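Local coordinates for protein NAD-dependent epimerase/dehydratase (Veillonella parvula DSM 2008, PDB 3R6D) that probably binds NAD(H) or NADP(H) in a Rossmann-fold domain and may catalyse epimerisation or dehydration of a substrate not yet defined, at residues R38-K41 / T42-P46; E114-V117 / A118-K121; A178-S181 / R182-V186; T199-R203 / T204-V208. All blocks are in the same frame, centred on the assembly; numbering follows the deposited sequence. Where two conformers were deposited one is given.

Contact 1 of 4, residues R38-K41 / T42-P46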
ATOM      1  N   ARG A  38      14.188  -8.104  -4.153  1.00 12.35           N
ATOM      2  CA  ARG A  38      15.457  -8.790  -3.900  1.00 11.70           C
ATOM      3  C   ARG A  38      15.156 -10.173  -3.339  1.00 10.81           C
ATOM      4  O   ARG A  38      14.391 -10.288  -2.374  1.00 11.64           O
ATOM      5  CB  ARG A  38      16.264  -7.952  -2.922  1.00 12.21           C
ATOM      6  CG  ARG A  38      17.577  -8.597  -2.528  1.00 11.76           C
ATOM      7  CD  ARG A  38      18.227  -7.864  -1.356  1.00 12.73           C
ATOM      8  NE  ARG A  38      17.485  -8.059  -0.102  1.00 13.45           N
ATOM      9  CZ  ARG A  38      16.751  -7.141   0.519  1.00 13.48           C
ATOM     10  NH1 ARG A  38      16.582  -5.908   0.017  1.00 14.89           N
ATOM     11  NH2 ARG A  38      16.156  -7.476   1.655  1.00 15.58           N
ATOM     12  N   GLN A  39      15.758 -11.219  -3.913  1.00 11.14           N
ATOM     13  CA  GLN A  39      15.603 -12.602  -3.394  1.00 10.80           C
ATOM     14  C   GLN A  39      14.144 -12.985  -3.203  1.00 10.84           C
ATOM     15  O   GLN A  39      13.814 -13.718  -2.288  1.00 10.98           O
ATOM     16  CB  GLN A  39      16.406 -12.848  -2.098  1.00 11.40           C
ATOM     17  CG  GLN A  39      17.909 -12.807  -2.369  1.00 13.12           C
ATOM     18  CD  GLN A  39      18.311 -13.904  -3.349  1.00 11.93           C
ATOM     19  OE1 GLN A  39      17.922 -15.082  -3.181  1.00 14.33           O
ATOM     20  NE2 GLN A  39      19.122 -13.552  -4.334  1.00 14.52           N
ATOM     21  N   LEU A  40      13.282 -12.532  -4.101  1.00 11.18           N
ATOM     22  CA  LEU A  40      11.856 -12.809  -3.917  1.00 11.49           C
ATOM     23  C   LEU A  40      11.559 -14.295  -4.065  1.00 12.75           C
ATOM     24  O   LEU A  40      10.562 -14.775  -3.507  1.00 13.75           O
ATOM     25  CB  LEU A  40      10.994 -12.022  -4.894  1.00 11.41           C
ATOM     26  CG  LEU A  40      11.018 -10.508  -4.682  1.00 10.57           C
ATOM     27  CD1 LEU A  40       9.942  -9.909  -5.567  1.00 11.56           C
ATOM     28  CD2 LEU A  40      10.806 -10.133  -3.244  1.00 12.56           C
ATOM     29  N   LYS A  41      12.375 -15.050  -4.797  1.00 13.43           N
ATOM     30  CA  LYS A  41      12.049 -16.468  -4.970  1.00 14.79           C
ATOM     31  C   LYS A  41      12.258 -17.272  -3.682  1.00 14.29           C
ATOM     32  O   LYS A  41      11.779 -18.409  -3.590  1.00 15.57           O
ATOM     33  CB  LYS A  41      12.822 -17.091  -6.134  1.00 16.06           C
ATOM     34  CG  LYS A  41      12.550 -16.423  -7.486  1.00 19.71           C
ATOM     35  CD  LYS A  41      13.398 -17.080  -8.586  1.00 26.71           C
ATOM     36  CE  LYS A  41      13.122 -16.512  -9.951  1.00 31.20           C
ATOM     37  NZ  LYS A  41      13.691 -17.416 -10.999  1.00 34.84           N
ATOM     38  N   THR A  42      12.952 -16.709  -2.681  1.00 13.75           N
ATOM     39  CA  THR A  42      13.030 -17.350  -1.385  1.00 14.69           C
ATOM     40  C   THR A  42      12.180 -16.648  -0.329  1.00 14.23           C
ATOM     41  O   THR A  42      11.740 -17.293   0.607  1.00 16.41           O
ATOM     42  CB  THR A  42      14.490 -17.497  -0.886  1.00 15.00           C
ATOM     43  OG1 THR A  42      14.973 -16.204  -0.489  1.00 15.66           O
ATOM     44  CG2 THR A  42      15.382 -18.145  -1.982  1.00 17.09           C
ATOM     45  N   ARG A  43      11.955 -15.343  -0.455  1.00 12.37           N
ATOM     46  CA  ARG A  43      11.252 -14.598   0.586  1.00 12.89           C
ATOM     47  C   ARG A  43       9.724 -14.706   0.481  1.00 14.18           C
ATOM     48  O   ARG A  43       8.997 -14.305   1.399  1.00 15.74           O
ATOM     49  CB  ARG A  43      11.653 -13.119   0.488  1.00 12.62           C
ATOM     50  CG  ARG A  43      13.119 -12.924   0.852  1.00 13.32           C
ATOM     51  CD  ARG A  43      13.569 -11.521   0.509  1.00 13.53           C
ATOM     52  NE  ARG A  43      12.943 -10.517   1.341  1.00 14.22           N
ATOM     53  CZ  ARG A  43      12.913  -9.225   1.034  1.00 13.71           C
ATOM     54  NH1 ARG A  43      13.393  -8.803  -0.127  1.00 13.24           N
ATOM     55  NH2 ARG A  43      12.390  -8.347   1.891  1.00 16.06           N
ATOM     56  N   ILE A  44       9.230 -15.167  -0.662  1.00 12.09           N
ATOM     57  CA  ILE A  44       7.794 -15.276  -0.905  1.00 12.40           C
ATOM     58  C   ILE A  44       7.524 -16.777  -1.079  1.00 12.65           C
ATOM     59  O   ILE A  44       8.328 -17.468  -1.693  1.00 12.68           O
ATOM     60  CB  ILE A  44       7.423 -14.405  -2.129  1.00 13.50           C
ATOM     61  CG1 ILE A  44       7.680 -12.901  -1.807  1.00 14.10           C
ATOM     62  CG2 ILE A  44       5.984 -14.579  -2.519  1.00 13.02           C
ATOM     63  CD1 ILE A  44       7.358 -11.955  -2.950  1.00 14.02           C
ATOM     64  N   PRO A  45       6.391 -17.284  -0.552  1.00 12.48           N
ATOM     65  CA  PRO A  45       6.205 -18.728  -0.563  1.00 12.66           C
ATOM     66  C   PRO A  45       5.944 -19.296  -1.941  1.00 12.71           C
ATOM     67  O   PRO A  45       5.495 -18.594  -2.854  1.00 12.52           O
ATOM     68  CB  PRO A  45       5.011 -18.942   0.380  1.00 14.41           C
ATOM     69  CG  PRO A  45       4.305 -17.709   0.354  1.00 14.85           C
ATOM     70  CD  PRO A  45       5.321 -16.611   0.201  1.00 14.89           C
ATOM     71  N   PRO A  46       6.181 -20.600  -2.098  1.00 12.73           N
ATOM     72  CA  PRO A  46       6.101 -21.220  -3.408  1.00 14.12           C
ATOM     73  C   PRO A  46       4.683 -21.250  -4.007  1.00 14.87           C
ATOM     74  O   PRO A  46       4.571 -21.233  -5.227  1.00 16.19           O
ATOM     75  CB  PRO A  46       6.646 -22.639  -3.155  1.00 15.72           C
ATOM     76  CG  PRO A  46       6.430 -22.895  -1.676  1.00 14.69           C
ATOM     77  CD  PRO A  46       6.661 -21.546  -1.053  1.00 13.77           C
TER
HETATM   78  O   HOH W   1      12.778  -6.100  -1.843  1.00 10.79           O
HETATM   79  O   HOH W   2      17.591 -16.061  -0.674  1.00 18.45           O
HETATM   80  O   HOH W   3       9.260 -19.551  -3.111  1.00 17.18           O
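Arg43 doubles back along the start of its own short helix until NH1 donates to Arg38 O at 2.9 Å, a nearly straight bond (163°) lying close to the plane of its guanidinium. The bend that brings it there is at the CG-CD bond (chi3 68°). The guanidinium of Arg38 lies nearly flat on that of Arg43, the planes 13° apart, in an offset stack with Arg38 NH2 3.5 Å from Arg43 NH1.

The packing is close on the inner side. Leu40 and Ile44, one turn apart, point the same way, and Leu40 CD2 meets Ile44 CD1 at 3.9 Å; branched apolar chains suit this place, since both rest on Leu35 of strand 33-37. At the N-cap, Gln39 O takes two amides, Arg43 N in the carbonyl plane and Thr42 N above it, each at 3.1 Å.

The outer side is looser and wet. Gln39 and Thr42 run side by side but are joined through a water, 2.7 Å from Gln39 OE1 and 2.6 Å from Thr42 OG1. A second water donates to Lys41 O and Ile44 O.

Leu40 and Arg43 also touch Ala14 of the glycine-rich loop. The turn after the second strand, beside that loop, is where Rossmann folds commonly read the adenosine end of the cofactor; Arg38 and Arg43 are consistent with an NADP phosphate there.

Contact 2 of 4, residues E114-V117 / A118-K121; sequences EFPV and ALEK
Phe115, which follows a glutamate (Glu114) salt-bridged to Arg153, offers one face of its ring to Leu119. The leucine comes down over it: CG stands above the middle of the ring, and CD2 makes a CH-pi contact 4.0 Å from the Phe115 centroid, 27° off the normal. A flat aromatic suits this spot because Phe175 also meets the ring edge-to-face. Phe115 CB lies 3.8 Å from Glu120 CB, extending the apolar contact. With an alanine at this position, the Leu119 methyl and the Phe175 ring would probably lose their shared partner, and a gap would open under the helix start. The Phe115 amide is bridged by a water to Glu120 OE1.

Pro116 comes next, at the N-cap. Having no amide hydrogen costs it nothing before the first turn, and its carbonyl O receives Glu120 N at 2.9 Å (158°), almost in line with the C=O bond. Its ring CG touches Leu119 CB at 4.1 Å.

Val117 O then takes Lys121 N at 2.9 Å, and also a water that reaches Glu120 OE2. Glu120 can serve both waters because its chain runs out extended from a CG anti to the backbone N (chi1 -176°). Lys121 sends its amine on to Asp125.

This is the first turn of a helix with proline at the N-cap, entered from the loop after strand 102-108 of the Rossmann-type sheet.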
ATOM      1  N   GLU A 114      -4.650  13.660  12.105  1.00 12.34           N
ATOM      2  CA  GLU A 114      -5.960  13.048  12.128  1.00 11.13           C
ATOM      3  C   GLU A 114      -6.232  12.196  13.372  1.00 12.25           C
ATOM      4  O   GLU A 114      -7.389  11.858  13.624  1.00 12.29           O
ATOM      5  CB  GLU A 114      -6.240  12.263  10.812  1.00 11.91           C
ATOM      6  CG  GLU A 114      -5.469  10.968  10.598  1.00 10.77           C
ATOM      7  CD  GLU A 114      -4.131  11.123   9.936  1.00  9.83           C
ATOM      8  OE1 GLU A 114      -3.325  11.996  10.337  1.00 10.48           O
ATOM      9  OE2 GLU A 114      -3.831  10.306   9.035  1.00  9.95           O
ATOM     10  N   PHE A 115      -5.207  11.795  14.125  1.00 11.64           N
ATOM     11  CA  PHE A 115      -5.425  10.957  15.305  1.00 12.31           C
ATOM     12  C   PHE A 115      -5.805  11.831  16.502  1.00 12.65           C
ATOM     13  O   PHE A 115      -5.307  12.949  16.636  1.00 12.10           O
ATOM     14  CB  PHE A 115      -4.122  10.210  15.687  1.00 12.09           C
ATOM     15  CG  PHE A 115      -3.870   8.892  14.971  1.00 11.66           C
ATOM     16  CD1 PHE A 115      -4.886   8.072  14.507  1.00 13.27           C
ATOM     17  CD2 PHE A 115      -2.570   8.427  14.892  1.00 12.10           C
ATOM     18  CE1 PHE A 115      -4.593   6.813  13.914  1.00 11.79           C
ATOM     19  CE2 PHE A 115      -2.299   7.193  14.312  1.00 12.34           C
ATOM     20  CZ  PHE A 115      -3.308   6.371  13.850  1.00 11.15           C
ATOM     21  N   PRO A 116      -6.609  11.311  17.424  1.00 13.13           N
ATOM     22  CA  PRO A 116      -6.861  11.978  18.698  1.00 13.53           C
ATOM     23  C   PRO A 116      -5.620  11.965  19.573  1.00 13.31           C
ATOM     24  O   PRO A 116      -4.669  11.228  19.301  1.00 13.08           O
ATOM     25  CB  PRO A 116      -7.997  11.168  19.296  1.00 14.74           C
ATOM     26  CG  PRO A 116      -7.789   9.773  18.760  1.00 14.80           C
ATOM     27  CD  PRO A 116      -7.194   9.965  17.365  1.00 14.30           C
ATOM     28  N   VAL A 117      -5.629  12.770  20.640  1.00 13.90           N
ATOM     29  CA  VAL A 117      -4.417  13.080  21.376  1.00 15.14           C
ATOM     30  C   VAL A 117      -3.684  11.846  21.897  1.00 14.24           C
ATOM     31  O   VAL A 117      -2.456  11.687  21.680  1.00 14.08           O
ATOM     32  CB  VAL A 117      -4.716  14.058  22.551  1.00 16.18           C
ATOM     33  CG1 VAL A 117      -3.499  14.187  23.448  1.00 18.98           C
ATOM     34  CG2 VAL A 117      -5.072  15.436  22.009  1.00 18.53           C
ATOM     35  N   ALA A 118      -4.394  10.971  22.613  1.00 14.22           N
ATOM     36  CA  ALA A 118      -3.713   9.855  23.281  1.00 14.80           C
ATOM     37  C   ALA A 118      -3.151   8.861  22.267  1.00 14.42           C
ATOM     38  O   ALA A 118      -2.003   8.424  22.375  1.00 14.74           O
ATOM     39  CB  ALA A 118      -4.625   9.169  24.280  1.00 16.51           C
ATOM     40  N   LEU A 119      -3.938   8.532  21.244  1.00 13.92           N
ATOM     41  CA  LEU A 119      -3.467   7.613  20.216  1.00 13.48           C
ATOM     42  C   LEU A 119      -2.329   8.204  19.396  1.00 12.15           C
ATOM     43  O   LEU A 119      -1.394   7.494  19.019  1.00 12.01           O
ATOM     44  CB  LEU A 119      -4.639   7.205  19.327  1.00 12.97           C
ATOM     45  CG  LEU A 119      -4.359   6.255  18.150  1.00 13.50           C
ATOM     46  CD1 LEU A 119      -3.761   4.913  18.607  1.00 14.00           C
ATOM     47  CD2 LEU A 119      -5.672   6.013  17.356  1.00 12.63           C
ATOM     48  N   GLU A 120      -2.382   9.512  19.146  1.00 12.32           N
ATOM     49  CA  GLU A 120      -1.285  10.170  18.444  1.00 12.59           C
ATOM     50  C   GLU A 120      -0.004  10.035  19.259  1.00 12.29           C
ATOM     51  O   GLU A 120       1.055   9.667  18.725  1.00 12.98           O
ATOM     52  CB  GLU A 120      -1.605  11.632  18.194  1.00 11.91           C
ATOM     53  CG  GLU A 120      -0.516  12.301  17.376  1.00 12.72           C
ATOM     54  CD  GLU A 120      -0.741  13.772  17.254  1.00 11.78           C
ATOM     55  OE1 GLU A 120      -1.464  14.184  16.329  1.00 13.16           O
ATOM     56  OE2 GLU A 120      -0.175  14.529  18.077  1.00 15.42           O
ATOM     57  N   LYS A 121      -0.066  10.395  20.551  1.00 14.03           N
ATOM     58  CA  LYS A 121       1.145  10.344  21.386  1.00 14.99           C
ATOM     59  C   LYS A 121       1.683   8.923  21.463  1.00 14.11           C
ATOM     60  O   LYS A 121       2.900   8.698  21.325  1.00 14.85           O
ATOM     61  CB  LYS A 121       0.848  10.876  22.785  1.00 16.03           C
ATOM     62  CG  LYS A 121       2.068  10.835  23.694  1.00 20.46           C
ATOM     63  CD  LYS A 121       1.754  11.529  25.034  1.00 22.87           C
ATOM     64  CE  LYS A 121       2.871  11.365  26.048  1.00 27.19           C
ATOM     65  NZ  LYS A 121       3.065   9.923  26.429  1.00 30.11           N
TER
HETATM   66  O   HOH W   4      -2.302  12.663  14.154  1.00 14.71           O
HETATM   67  O   HOH W   5      -0.840  13.887  21.183  1.00 23.45           O

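Contact 3 of 4, residues A178-S181 / R182-V186; sequences AQVS and REAVV
Ser181 caps the helix that begins right after it: its OG accepts the amide of Ala184 at 2.9 Å (158°), the classic serine N-cap at the turn from strand 179-181 into helix 182-193. Serine is apt because its short chain, with OG set between the backbone N and the carbonyl carbon (chi1 77°), curls back over the first turn. Its carbonyl continues the pattern, Ser181 O taking Val185 N at 3.1 Å in the first regular helical bond.

Beside the cap the strand's last apolar side chain packs on the helix. Val180 CG1 meets Val185 CG2 at 3.8 Å, the two side chains crossing at about a right angle, while Val180 CG2 touches Ala184 CB at 4.0 Å. The small alanine lets the helix come in close, and the strand and helix axes approach to 5.4 Å at 72°.

A second shell fixes these groups. Ser181 OG also donates to the backbone O of the N-methyl-lysine at position 163, so the hydroxyl both accepts and donates; an alanine in its place would probably leave the Ala184 amide and that carbonyl without their common mate. Val180 is backed by Thr155 and Leu157 of strand 148-158. Arg182 reaches Asn159, and Glu183, bent back toward the cap, accepts from Asp160 N with the same OE1 that lies 3.7 Å from Ser181 CB.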
ATOM      1  N   ALA A 178      -7.745   2.609  16.359  1.00 11.07           N
ATOM      2  CA  ALA A 178      -6.398   2.349  16.837  1.00 11.15           C
ATOM      3  C   ALA A 178      -5.745   1.162  16.157  1.00 10.23           C
ATOM      4  O   ALA A 178      -4.544   0.925  16.368  1.00 10.90           O
ATOM      5  CB  ALA A 178      -6.395   2.146  18.344  1.00 11.70           C
ATOM      6  N   GLN A 179      -6.501   0.413  15.333  1.00 10.40           N
ATOM      7  CA  GLN A 179      -5.941  -0.783  14.713  1.00 10.68           C
ATOM      8  C   GLN A 179      -6.725  -1.164  13.486  1.00 10.51           C
ATOM      9  O   GLN A 179      -7.862  -0.711  13.295  1.00 10.91           O
ATOM     10  CB  GLN A 179      -5.942  -1.959  15.694  1.00 11.18           C
ATOM     11  CG  GLN A 179      -7.370  -2.377  16.057  1.00 12.14           C
ATOM     12  CD  GLN A 179      -7.419  -3.320  17.225  1.00 17.04           C
ATOM     13  OE1 GLN A 179      -6.581  -3.243  18.126  1.00 21.53           O
ATOM     14  NE2 GLN A 179      -8.386  -4.243  17.219  1.00 16.70           N
ATOM     15  N   VAL A 180      -6.121  -2.026  12.666  1.00 10.10           N
ATOM     16  CA  VAL A 180      -6.805  -2.626  11.527  1.00 10.89           C
ATOM     17  C   VAL A 180      -6.000  -3.883  11.161  1.00 11.02           C
ATOM     18  O   VAL A 180      -4.774  -3.910  11.274  1.00 11.97           O
ATOM     19  CB  VAL A 180      -6.929  -1.623  10.340  1.00 10.48           C
ATOM     20  CG1 VAL A 180      -5.569  -1.311   9.746  1.00 11.78           C
ATOM     21  CG2 VAL A 180      -7.863  -2.169   9.256  1.00 11.77           C
ATOM     22  N   SER A 181      -6.697  -4.925  10.732  1.00 11.76           N
ATOM     23  CA  SER A 181      -5.997  -6.144  10.329  1.00 12.41           C
ATOM     24  C   SER A 181      -5.427  -6.020   8.917  1.00 11.16           C
ATOM     25  O   SER A 181      -5.962  -5.303   8.055  1.00 11.72           O
ATOM     26  CB  SER A 181      -6.875  -7.384  10.429  1.00 13.48           C
ATOM     27  OG  SER A 181      -7.766  -7.426   9.335  1.00 14.04           O
ATOM     28  N   ARG A 182      -4.352  -6.757   8.660  1.00 12.16           N
ATOM     29  CA  ARG A 182      -3.809  -6.795   7.303  1.00 11.11           C
ATOM     30  C   ARG A 182      -4.837  -7.392   6.332  1.00 11.51           C
ATOM     31  O   ARG A 182      -4.931  -6.969   5.176  1.00 11.42           O
ATOM     32  CB  ARG A 182      -2.469  -7.551   7.247  1.00 11.81           C
ATOM     33  CG  ARG A 182      -1.352  -6.819   8.004  1.00 12.47           C
ATOM     34  CD  ARG A 182       0.000  -7.409   7.760  1.00 13.05           C
ATOM     35  NE  ARG A 182       1.056  -6.668   8.438  1.00 13.85           N
ATOM     36  CZ  ARG A 182       1.333  -6.775   9.736  1.00 15.53           C
ATOM     37  NH1 ARG A 182       0.629  -7.596  10.505  1.00 16.48           N
ATOM     38  NH2 ARG A 182       2.314  -6.035  10.268  1.00 17.67           N
ATOM     39  N   GLU A 183      -5.620  -8.361   6.809  1.00 12.36           N
ATOM     40  CA  GLU A 183      -6.666  -8.950   5.969  1.00 13.30           C
ATOM     41  C   GLU A 183      -7.742  -7.944   5.560  1.00 12.43           C
ATOM     42  O   GLU A 183      -8.181  -7.947   4.389  1.00 12.62           O
ATOM     43  CB  GLU A 183      -7.257 -10.177   6.675  1.00 15.78           C
ATOM     44  CG  GLU A 183      -6.308 -11.371   6.822  1.00 16.48           C
ATOM     45  CD  GLU A 183      -5.495 -11.384   8.114  1.00 18.48           C
ATOM     46  OE1 GLU A 183      -5.375 -10.335   8.809  1.00 16.46           O
ATOM     47  OE2 GLU A 183      -4.954 -12.472   8.438  1.00 21.67           O
ATOM     48  N   ALA A 184      -8.129  -7.061   6.496  1.00 12.39           N
ATOM     49  CA  ALA A 184      -9.089  -5.991   6.171  1.00 11.97           C
ATOM     50  C   ALA A 184      -8.509  -5.003   5.173  1.00 11.04           C
ATOM     51  O   ALA A 184      -9.200  -4.575   4.247  1.00 10.83           O
ATOM     52  CB  ALA A 184      -9.545  -5.288   7.446  1.00 12.95           C
ATOM     53  N   VAL A 185      -7.231  -4.648   5.342  1.00 10.13           N
ATOM     54  CA  VAL A 185      -6.602  -3.732   4.400  1.00  9.80           C
ATOM     55  C   VAL A 185      -6.589  -4.348   2.982  1.00  9.36           C
ATOM     56  O   VAL A 185      -6.864  -3.664   1.977  1.00  9.34           O
ATOM     57  CB  VAL A 185      -5.190  -3.329   4.847  1.00  9.49           C
ATOM     58  CG1 VAL A 185      -4.510  -2.445   3.762  1.00 10.14           C
ATOM     59  CG2 VAL A 185      -5.224  -2.584   6.173  1.00  9.69           C
ATOM     60  N   VAL A 186      -6.244  -5.633   2.908  1.00  9.20           N
ATOM     61  CA  VAL A 186      -6.236  -6.305   1.625  1.00  9.95           C
ATOM     62  C   VAL A 186      -7.606  -6.311   0.945  1.00 10.65           C
ATOM     63  O   VAL A 186      -7.706  -6.107  -0.263  1.00 10.58           O
ATOM     64  CB  VAL A 186      -5.643  -7.710   1.748  1.00 10.84           C
ATOM     65  CG1 VAL A 186      -5.907  -8.528   0.468  1.00 11.55           C
ATOM     66  CG2 VAL A 186      -4.117  -7.600   2.003  1.00 11.80           C
TER

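Contact 4 of 4, residues T199-R203 / T204-V208; sequences TPFHR and TSIGV
Thr204, the residue most covered here, sends its hydroxyl back across the bend, OG1 donating to Pro200 O at 2.9 Å. The donor approaches the carbonyl at 124° and tilted 26° out of its plane, so it meets the oxygen from the side and not end on. Its chi1 of 64° sets OG1 between the backbone N and the carbonyl carbon, the position from which it can reach over the turn. OG1 also lies 3.4 Å from Phe201 CA, and the methyl CG2 rests against His202 O, at the same distance. A beta-branched residue fits well, since one branch serves the bond and the other packs against the backbone of His202 and Arg203.

Arg203 makes the corner itself. Its backbone adopts left-handed helical angles, which swings the chain from the 3-10 turn 199-201 into strand 204-209. Its guanidinium is engaged elsewhere: NH1 donates to Leu147 O and to Ser145 O, tying the corner to the loop between helix 129-144 and strand 148-158.

Phe201 supplies the apolar part. Ile206 CG1 approaches the edge of its ring, near the plane, 4.4 Å from Phe201 CD1, a light touch reinforced by Leu168 of strand 167-169, which both side chains meet. Within the turn, Pro200 CB lies over one face of the same ring. Ile206 CD1 comes to 4.0 Å from Pro200 O.

The chemistry thus implies a bend joined across its two halves by one side-chain to main-chain hydrogen bond, with thin apolar cover, that delivers Thr204 to its backbone pairing with Tyr149 and Ile151.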
ATOM      1  N   THR A 199     -13.382   7.681  -8.795  0.60 16.01           N
ATOM      2  CA  THR A 199     -13.163   9.079  -8.436  0.60 17.20           C
ATOM      3  C   THR A 199     -12.860   9.313  -6.943  0.60 16.31           C
ATOM      4  O   THR A 199     -12.030  10.172  -6.639  0.60 16.57           O
ATOM      5  CB  THR A 199     -14.278  10.018  -8.951  0.60 18.64           C
ATOM      6  OG1 THR A 199     -15.509   9.657  -8.333  0.60 18.64           O
ATOM      7  CG2 THR A 199     -14.404   9.923 -10.473  0.60 21.20           C
ATOM      8  N   PRO A 200     -13.479   8.550  -6.006  1.00 16.27           N
ATOM      9  CA  PRO A 200     -13.095   8.780  -4.602  1.00 16.00           C
ATOM     10  C   PRO A 200     -11.641   8.413  -4.297  1.00 13.47           C
ATOM     11  O   PRO A 200     -11.147   8.745  -3.207  1.00 14.77           O
ATOM     12  CB  PRO A 200     -14.017   7.855  -3.798  1.00 16.05           C
ATOM     13  CG  PRO A 200     -15.183   7.609  -4.709  1.00 17.39           C
ATOM     14  CD  PRO A 200     -14.605   7.591  -6.109  1.00 17.36           C
ATOM     15  N   PHE A 201     -10.981   7.710  -5.227  1.00 13.24           N
ATOM     16  CA  PHE A 201      -9.639   7.265  -5.060  1.00 12.16           C
ATOM     17  C   PHE A 201      -8.654   7.983  -5.976  1.00 11.85           C
ATOM     18  O   PHE A 201      -7.491   7.659  -6.020  1.00 12.92           O
ATOM     19  CB  PHE A 201      -9.601   5.756  -5.298  1.00 12.39           C
ATOM     20  CG  PHE A 201     -10.587   5.024  -4.443  1.00 11.89           C
ATOM     21  CD1 PHE A 201     -10.522   5.119  -3.052  1.00 13.09           C
ATOM     22  CD2 PHE A 201     -11.647   4.322  -5.021  1.00 13.33           C
ATOM     23  CE1 PHE A 201     -11.469   4.529  -2.264  1.00 13.51           C
ATOM     24  CE2 PHE A 201     -12.600   3.720  -4.232  1.00 14.63           C
ATOM     25  CZ  PHE A 201     -12.514   3.814  -2.851  1.00 14.18           C
ATOM     26  N   HIS A 202      -9.138   8.955  -6.747  1.00 12.67           N
ATOM     27  CA  HIS A 202      -8.318   9.647  -7.722  1.00 13.10           C
ATOM     28  C   HIS A 202      -7.558  10.779  -7.033  1.00 12.64           C
ATOM     29  O   HIS A 202      -8.145  11.813  -6.703  1.00 14.07           O
ATOM     30  CB  HIS A 202      -9.222  10.235  -8.817  1.00 14.61           C
ATOM     31  CG  HIS A 202      -8.474  10.758 -10.005  1.00 17.11           C
ATOM     32  ND1 HIS A 202      -7.877  12.004 -10.051  1.00 22.14           N
ATOM     33  CD2 HIS A 202      -8.198  10.173 -11.194  1.00 16.28           C
ATOM     34  CE1 HIS A 202      -7.263  12.154 -11.215  1.00 18.62           C
ATOM     35  NE2 HIS A 202      -7.459  11.067 -11.936  1.00 21.39           N
ATOM     36  N   ARG A 203      -6.252  10.600  -6.833  1.00 10.72           N
ATOM     37  CA  ARG A 203      -5.406  11.598  -6.161  1.00 10.20           C
ATOM     38  C   ARG A 203      -5.994  11.939  -4.804  1.00 10.41           C
ATOM     39  O   ARG A 203      -6.140  13.108  -4.452  1.00 12.05           O
ATOM     40  CB  ARG A 203      -5.181  12.828  -7.031  1.00 10.48           C
ATOM     41  CG  ARG A 203      -4.457  12.466  -8.313  1.00 11.95           C
ATOM     42  CD  ARG A 203      -4.211  13.664  -9.239  1.00 14.43           C
ATOM     43  NE  ARG A 203      -3.478  14.769  -8.618  1.00 16.36           N
ATOM     44  CZ  ARG A 203      -2.150  14.839  -8.443  1.00 16.28           C
ATOM     45  NH1 ARG A 203      -1.365  13.827  -8.764  1.00 13.89           N
ATOM     46  NH2 ARG A 203      -1.596  15.935  -7.902  1.00 17.45           N
ATOM     47  N   THR A 204      -6.227  10.910  -4.004  1.00  9.96           N
ATOM     48  CA  THR A 204      -6.688  11.102  -2.646  1.00  9.97           C
ATOM     49  C   THR A 204      -5.892  10.231  -1.665  1.00  8.65           C
ATOM     50  O   THR A 204      -5.207   9.293  -2.056  1.00  9.60           O
ATOM     51  CB  THR A 204      -8.185  10.795  -2.525  1.00 10.68           C
ATOM     52  OG1 THR A 204      -8.366   9.428  -2.820  1.00 12.07           O
ATOM     53  CG2 THR A 204      -9.023  11.645  -3.452  1.00 14.24           C
ATOM     54  N   SER A 205      -6.004  10.586  -0.396  1.00  9.08           N
ATOM     55  CA  SER A 205      -5.364   9.893   0.701  1.00  8.74           C
ATOM     56  C   SER A 205      -6.437   9.487   1.694  1.00  8.66           C
ATOM     57  O   SER A 205      -7.081  10.343   2.314  1.00 10.36           O
ATOM     58  CB  SER A 205      -4.396  10.824   1.382  1.00  9.61           C
ATOM     59  OG  SER A 205      -3.823  10.126   2.473  1.00 10.20           O
ATOM     60  N   ILE A 206      -6.637   8.175   1.820  1.00  9.13           N
ATOM     61  CA  ILE A 206      -7.800   7.619   2.514  1.00  9.88           C
ATOM     62  C   ILE A 206      -7.295   6.767   3.685  1.00  8.38           C
ATOM     63  O   ILE A 206      -6.448   5.892   3.494  1.00  9.38           O
ATOM     64  CB  ILE A 206      -8.631   6.748   1.516  1.00 10.99           C
ATOM     65  CG1 ILE A 206      -9.062   7.565   0.285  1.00 13.72           C
ATOM     66  CG2 ILE A 206      -9.873   6.140   2.182  1.00 13.98           C
ATOM     67  CD1 ILE A 206      -9.763   8.873   0.583  1.00 18.74           C
ATOM     68  N   GLY A 207      -7.829   6.999   4.889  1.00  8.52           N
ATOM     69  CA  GLY A 207      -7.478   6.155   6.032  1.00  9.32           C
ATOM     70  C   GLY A 207      -8.227   4.828   5.977  1.00  9.44           C
ATOM     71  O   GLY A 207      -9.347   4.757   5.438  1.00 10.24           O
ATOM     72  N   VAL A 208      -7.620   3.786   6.535  1.00  8.70           N
ATOM     73  CA  VAL A 208      -8.252   2.462   6.592  1.00  9.55           C
ATOM     74  C   VAL A 208      -8.142   1.989   8.042  1.00  9.40           C
ATOM     75  O   VAL A 208      -7.031   1.843   8.562  1.00  9.79           O
ATOM     76  CB  VAL A 208      -7.584   1.448   5.627  1.00  9.30           C
ATOM     77  CG1 VAL A 208      -8.423   0.182   5.590  1.00 11.37           C
ATOM     78  CG2 VAL A 208      -7.471   1.992   4.210  1.00 10.79           C
TER

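How the contacts relate
The four contacts follow one another along the chain, and contact 3 joins its neighbours. It touches contact 2, where Leu119 CD2 lies 3.8 Å from Ala178 CA, and contact 4, where Val180 CG1 lies 3.7 Å from Val208 O; strands 179-181 and 204-209 both pair with strand 148-158. Contacts 2 and 4 stay about 6 Å apart at nearest atoms. Contact 1 stands alone, about 37 Å from contact 2 between centres and on the other side of the chain's centre. It comes within about 13 Å of contact 3 at nearest atoms, and both reach the glycine-rich loop, Leu40 through Ala13 and Ala14, Arg182 through Gln16, where the dinucleotide probably binds.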